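Local atomic coordinates of repressor protein C2 (Enterobacteria phage P22, PDB entry 2R1J), a protein that binds the phage's OR and OL operators through its helix-turn-helix domain and keeps lytic genes silent, so that the prophage stays dormant in the host chromosome. Residues S36-E39 and E44-G47; K26-S31 and L50-K55. All blocks are in the same frame, centred on the assembly; numbering follows the deposited sequence.

Contact 1 (S36-E39 and E44-G47); sequences SQWE and EPNG. With nucleotides of chain A; nucleotides of chain B.
Pro45 lays its CB over one face of the Trp38 indole, a CH-pi contact in which CB stands 3.8 Å from the centroid of the six-membered ring and 17° off its normal. The approach is offset toward the rim, so the nearest ring atom is Trp38 CE2, 3.6 Å from Pro45 CB, while Pro45 N lies over the five-membered part of the indole, nearest NE1. In Trp38 a CG beside the backbone N (chi1 -61°), together with a small chi2, places the N-H edge at the DNA. There Trp38 NE1 donates to OP2 of DC13 of chain A at 2.8 Å, with an N-H...O angle of 155° and the phosphorus in the ring plane. The other oxygen of this phosphate, OP1 of DC13, takes the backbone N of Asn46 at 2.8 Å, and Glu44 N reaches OP2 of DT12 of chain A at 3.1 Å. The CH-pi contact over the face and the N-H bond at the edge would together limit both tilt and rotation of the indole. On the other strand, Ser36 OG gives its hydrogen to OP2 of DT4 of chain B (2.8 Å). Asn46 also caps helix 47-56 by accepting from Asn49 N. Trp38 packs further against Ile10 of helix 6-17, Val28 of helix 21-28 and Leu53 of helix 47-56, joining recognition helix 32-39 to the rest of the helical bundle.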
# COMPACT_ATOMS: atom_id res chain seq x y z
N SER C 36 9.83 13.66 -0.82
CA SER C 36 10.65 14.05 -1.97
C SER C 36 11.02 12.85 -2.82
O SER C 36 10.98 12.89 -4.05
CB SER C 36 11.91 14.78 -1.50
OG SER C 36 12.81 14.97 -2.57
N GLN C 37 11.34 11.74 -2.15
CA GLN C 37 11.71 10.53 -2.88
C GLN C 37 10.51 9.96 -3.64
O GLN C 37 10.68 9.52 -4.77
CB GLN C 37 12.30 9.52 -1.89
CG GLN C 37 13.59 9.95 -1.26
CD GLN C 37 13.96 9.11 -0.04
OE1 GLN C 37 13.08 8.54 0.62
NE2 GLN C 37 15.25 9.05 0.27
N TRP C 38 9.33 9.95 -3.05
CA TRP C 38 8.15 9.44 -3.73
C TRP C 38 7.81 10.33 -4.93
O TRP C 38 7.47 9.83 -6.00
CB TRP C 38 6.93 9.41 -2.82
CG TRP C 38 7.11 8.52 -1.63
CD1 TRP C 38 8.05 7.53 -1.47
CD2 TRP C 38 6.36 8.57 -0.42
NE1 TRP C 38 7.93 6.96 -0.22
CE2 TRP C 38 6.90 7.58 0.45
CE3 TRP C 38 5.29 9.35 0.01
CZ2 TRP C 38 6.39 7.36 1.73
CZ3 TRP C 38 4.78 9.14 1.29
CH2 TRP C 38 5.33 8.14 2.15
N GLU C 39 7.90 11.65 -4.74
CA GLU C 39 7.52 12.55 -5.84
C GLU C 39 8.43 12.45 -7.04
O GLU C 39 7.97 12.60 -8.18
CB GLU C 39 7.46 14.02 -5.35
CG GLU C 39 6.46 14.19 -4.24
CD GLU C 39 6.12 15.64 -3.91
OE1 GLU C 39 6.95 16.52 -4.17
OE2 GLU C 39 5.03 15.85 -3.36
N GLU C 44 8.90 4.16 -3.91
CA GLU C 44 7.44 4.16 -3.85
C GLU C 44 7.07 3.90 -2.39
O GLU C 44 7.80 3.21 -1.67
CB GLU C 44 6.83 3.08 -4.73
CG GLU C 44 6.88 3.43 -6.19
CD GLU C 44 6.21 2.42 -7.10
OE1 GLU C 44 5.48 1.52 -6.62
OE2 GLU C 44 6.40 2.54 -8.33
N PRO C 45 5.94 4.45 -1.94
CA PRO C 45 5.55 4.23 -0.55
C PRO C 45 5.21 2.77 -0.25
O PRO C 45 4.65 2.07 -1.11
CB PRO C 45 4.33 5.13 -0.37
CG PRO C 45 3.76 5.24 -1.77
CD PRO C 45 4.95 5.27 -2.67
N ASN C 46 5.51 2.35 0.97
CA ASN C 46 5.20 0.99 1.37
C ASN C 46 3.69 0.90 1.64
O ASN C 46 2.95 1.87 1.45
CB ASN C 46 6.07 0.55 2.57
CG ASN C 46 5.73 1.27 3.86
OD1 ASN C 46 4.63 1.80 4.02
ND2 ASN C 46 6.66 1.25 4.80
N GLY C 47 3.21 -0.26 2.08
CA GLY C 47 1.77 -0.43 2.27
C GLY C 47 1.10 0.54 3.21
O GLY C 47 0.11 1.20 2.86
P DC A 13 8.70 4.10 2.30
OP1 DC A 13 7.25 3.99 2.46
OP2 DC A 13 9.29 5.20 1.51
O5' DC A 13 9.25 4.27 3.77
C5' DC A 13 9.92 5.45 4.18
C4' DC A 13 11.00 5.09 5.17
O4' DC A 13 12.05 4.40 4.44
C3' DC A 13 11.66 6.34 5.76
O3' DC A 13 11.15 6.69 7.02
C2' DC A 13 13.14 5.99 5.84
C1' DC A 13 13.32 4.74 4.99
N1 DC A 13 14.25 5.03 3.87
C2 DC A 13 15.63 4.91 4.10
O2 DC A 13 16.00 4.66 5.24
N3 DC A 13 16.50 5.10 3.09
C4 DC A 13 16.06 5.44 1.88
N4 DC A 13 16.96 5.57 0.89
C5 DC A 13 14.67 5.63 1.62
C6 DC A 13 13.80 5.41 2.63
P DT A 12 10.34 0.72 -3.23
OP1 DT A 12 8.95 0.23 -3.34
OP2 DT A 12 10.84 1.75 -4.16
O5' DT A 12 10.64 1.16 -1.74
C5' DT A 12 10.09 0.41 -0.66
C4' DT A 12 10.50 0.99 0.66
O4' DT A 12 11.93 0.85 0.85
C3' DT A 12 10.19 2.49 0.81
O3' DT A 12 9.31 2.65 1.93
C2' DT A 12 11.55 3.13 0.99
C1' DT A 12 12.42 2.00 1.51
N1 DT A 12 13.86 2.10 1.20
C2 DT A 12 14.75 1.99 2.25
O2 DT A 12 14.41 1.86 3.41
N3 DT A 12 16.07 2.01 1.89
C4 DT A 12 16.58 2.12 0.64
O4 DT A 12 17.81 2.03 0.48
C5 DT A 12 15.61 2.30 -0.41
C7 DT A 12 16.10 2.53 -1.81
C6 DT A 12 14.31 2.28 -0.09
P DT B 4 12.41 18.04 -4.85
OP1 DT B 4 11.99 18.08 -6.27
OP2 DT B 4 11.66 17.15 -3.91
O5' DT B 4 13.96 17.70 -4.84
C5' DT B 4 14.87 18.57 -5.51
C4' DT B 4 16.30 18.15 -5.29
O4' DT B 4 16.70 18.37 -3.92
C3' DT B 4 16.64 16.69 -5.61
O3' DT B 4 17.88 16.71 -6.31
C2' DT B 4 16.80 16.06 -4.23
C1' DT B 4 17.36 17.21 -3.42
N1 DT B 4 17.11 17.18 -1.96
C2 DT B 4 18.18 17.36 -1.11
O2 DT B 4 19.34 17.39 -1.47
N3 DT B 4 17.84 17.48 0.21
C4 DT B 4 16.58 17.42 0.76
O4 DT B 4 16.42 17.61 1.95
C5 DT B 4 15.51 17.16 -0.18
C7 DT B 4 14.12 17.02 0.33
C6 DT B 4 15.82 17.05 -1.48

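Contact 2 (K26-S31 and L50-K55); sequences KMVGVS and LLALSK. With nucleotides of chain A.
Val28 meets helix 47-56 with both of its methyl groups, each on a different residue. Val28 CG1 faces the methyl of Ala52, 4.0 Å from its CB, and Val28 CG2 rests against Leu53, 3.8 Å from the CA and 4.1 Å from CD1. With CG1 anti to the backbone N (chi1 176°), one methyl is directed at Ala52 and the other at Leu53. The Val28 carbonyl joins in, its O lying 3.9 Å from Ala52 CB. The small alanine side chain is consistent with the close approach of the end of helix 21-28, where the CA atoms of Val28 and Ala52 are 5.3 Å apart.

Just past this helix, Gly29 takes a positive phi (100°) and turns the chain out of it. The chain then runs through Val30 to Ser31, the N-cap of helix 32-39. Ser31 holds OP2 of DT14 of chain A twice, from its backbone N at 3.0 Å and from OG at 2.7 Å; OG also accepts from Ala34 N, which ties the phosphate grip to the start of the recognition helix. Within helix 47-56, Ser54 OG donates to Leu51 O at 2.6 Å, and Lys55 N adds a second bond to the same oxygen. Leu53 packs on Leu64 of helix 61-66, while Lys55 forms a salt bridge with Asp62 of the second subunit.

No hydrogen bond crosses between the two segments. Their union is wholly van der Waals in character, hence dependent on the fit of methyl groups, whereas the polar groups of Ser31 serve the DT14 phosphate and the start of helix 32-39.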
# COMPACT_ATOMS: atom_id res chain seq x y z
N LYS C 26 4.46 15.13 7.84
CA LYS C 26 3.92 15.11 9.19
C LYS C 26 2.55 14.43 9.21
O LYS C 26 2.23 13.67 10.13
CB LYS C 26 3.79 16.54 9.74
CG LYS C 26 3.29 16.62 11.17
CD LYS C 26 4.33 16.11 12.15
CE LYS C 26 3.73 15.95 13.55
NZ LYS C 26 4.69 15.32 14.50
N MET C 27 1.74 14.71 8.20
CA MET C 27 0.42 14.13 8.08
C MET C 27 0.46 12.61 7.86
O MET C 27 -0.37 11.87 8.40
CB MET C 27 -0.33 14.76 6.90
CG MET C 27 -0.74 16.23 7.08
SD MET C 27 -1.43 16.85 5.49
CE MET C 27 -3.09 16.22 5.64
N VAL C 28 1.43 12.15 7.07
CA VAL C 28 1.60 10.72 6.74
C VAL C 28 2.40 9.95 7.78
O VAL C 28 2.18 8.75 7.98
CB VAL C 28 2.30 10.59 5.36
CG1 VAL C 28 2.59 9.12 5.01
CG2 VAL C 28 1.42 11.25 4.30
N GLY C 29 3.33 10.62 8.44
CA GLY C 29 4.16 9.96 9.43
C GLY C 29 5.54 9.58 8.89
O GLY C 29 6.13 8.60 9.33
N VAL C 30 6.03 10.35 7.93
CA VAL C 30 7.36 10.13 7.36
C VAL C 30 8.07 11.46 7.26
O VAL C 30 7.47 12.51 7.51
CB VAL C 30 7.33 9.50 5.95
CG1 VAL C 30 6.66 8.12 6.03
CG2 VAL C 30 6.57 10.39 4.97
N SER C 31 9.34 11.42 6.89
CA SER C 31 10.13 12.64 6.75
C SER C 31 9.80 13.36 5.46
O SER C 31 9.20 12.81 4.54
CB SER C 31 11.62 12.30 6.74
OG SER C 31 11.98 11.55 5.59
N LEU C 50 1.41 4.16 1.85
CA LEU C 50 0.58 4.51 0.71
C LEU C 50 -0.84 4.80 1.19
O LEU C 50 -1.47 5.76 0.74
CB LEU C 50 0.55 3.39 -0.35
CG LEU C 50 -0.41 3.58 -1.55
CD1 LEU C 50 -0.03 4.80 -2.39
CD2 LEU C 50 -0.34 2.31 -2.38
N LEU C 51 -1.35 3.98 2.11
CA LEU C 51 -2.71 4.23 2.59
C LEU C 51 -2.78 5.57 3.33
O LEU C 51 -3.70 6.36 3.10
CB LEU C 51 -3.16 3.07 3.47
CG LEU C 51 -3.95 2.01 2.68
CD1 LEU C 51 -5.32 2.62 2.32
CD2 LEU C 51 -3.23 1.60 1.41
N ALA C 52 -1.80 5.86 4.18
CA ALA C 52 -1.82 7.14 4.91
C ALA C 52 -1.69 8.33 3.96
O ALA C 52 -2.28 9.39 4.19
CB ALA C 52 -0.70 7.16 5.98
N LEU C 53 -0.91 8.14 2.90
CA LEU C 53 -0.69 9.17 1.91
C LEU C 53 -2.00 9.45 1.14
O LEU C 53 -2.37 10.62 0.92
CB LEU C 53 0.40 8.72 0.93
CG LEU C 53 0.70 9.64 -0.26
CD1 LEU C 53 1.29 10.96 0.24
CD2 LEU C 53 1.70 8.94 -1.20
N SER C 54 -2.70 8.40 0.77
CA SER C 54 -3.96 8.55 0.03
C SER C 54 -4.96 9.35 0.89
O SER C 54 -5.69 10.18 0.36
CB SER C 54 -4.53 7.18 -0.34
OG SER C 54 -4.93 6.46 0.81
N LYS C 55 -4.98 9.10 2.19
CA LYS C 55 -5.90 9.84 3.06
C LYS C 55 -5.48 11.31 3.15
O LYS C 55 -6.32 12.21 3.01
CB LYS C 55 -5.95 9.20 4.45
CG LYS C 55 -6.64 7.87 4.43
CD LYS C 55 -6.59 7.18 5.76
CE LYS C 55 -7.30 5.84 5.66
NZ LYS C 55 -6.78 5.03 4.50
P DT A 14 11.19 8.24 7.46
OP1 DT A 14 10.15 8.38 8.50
OP2 DT A 14 11.15 9.08 6.25
O5' DT A 14 12.60 8.39 8.17
C5' DT A 14 12.96 7.45 9.19
C4' DT A 14 14.36 7.74 9.67
O4' DT A 14 15.30 7.34 8.65
C3' DT A 14 14.55 9.24 9.88
O3' DT A 14 15.10 9.59 11.13
C2' DT A 14 15.49 9.67 8.77
C1' DT A 14 16.19 8.40 8.33
N1 DT A 14 16.37 8.42 6.87
C2 DT A 14 17.62 8.27 6.32
O2 DT A 14 18.63 8.14 6.99
N3 DT A 14 17.65 8.29 4.96
C4 DT A 14 16.59 8.49 4.11
O4 DT A 14 16.77 8.49 2.90
C5 DT A 14 15.30 8.67 4.75
C7 DT A 14 14.09 8.94 3.92
C6 DT A 14 15.25 8.61 6.08

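How the contacts relate
In sequence, both segments of contact 1 fall between those of contact 2, and the centres of the two contacts lie about 10 Å apart. Trp38 joins them: its CE3 is 3.8 Å from Leu53 CD2, and its CH2 is 3.8 Å from Val30 CG2 and 4.1 Å from Val28 CG1. A second junction runs from Pro45 CB to Leu50 N, 3.8 Å away. On the DNA side, the two contacts grip consecutive phosphates of chain A, those of DT12 and DC13 in contact 1 and that of DT14 in contact 2, from Ser31 at the start of helix 32-39 to Trp38 near its end and the loop beyond. This shared apolar interior is consistent with holding the phosphate contacts in fixed relation to Gln37, whose NE2 hydrogen-bonds a thymine base.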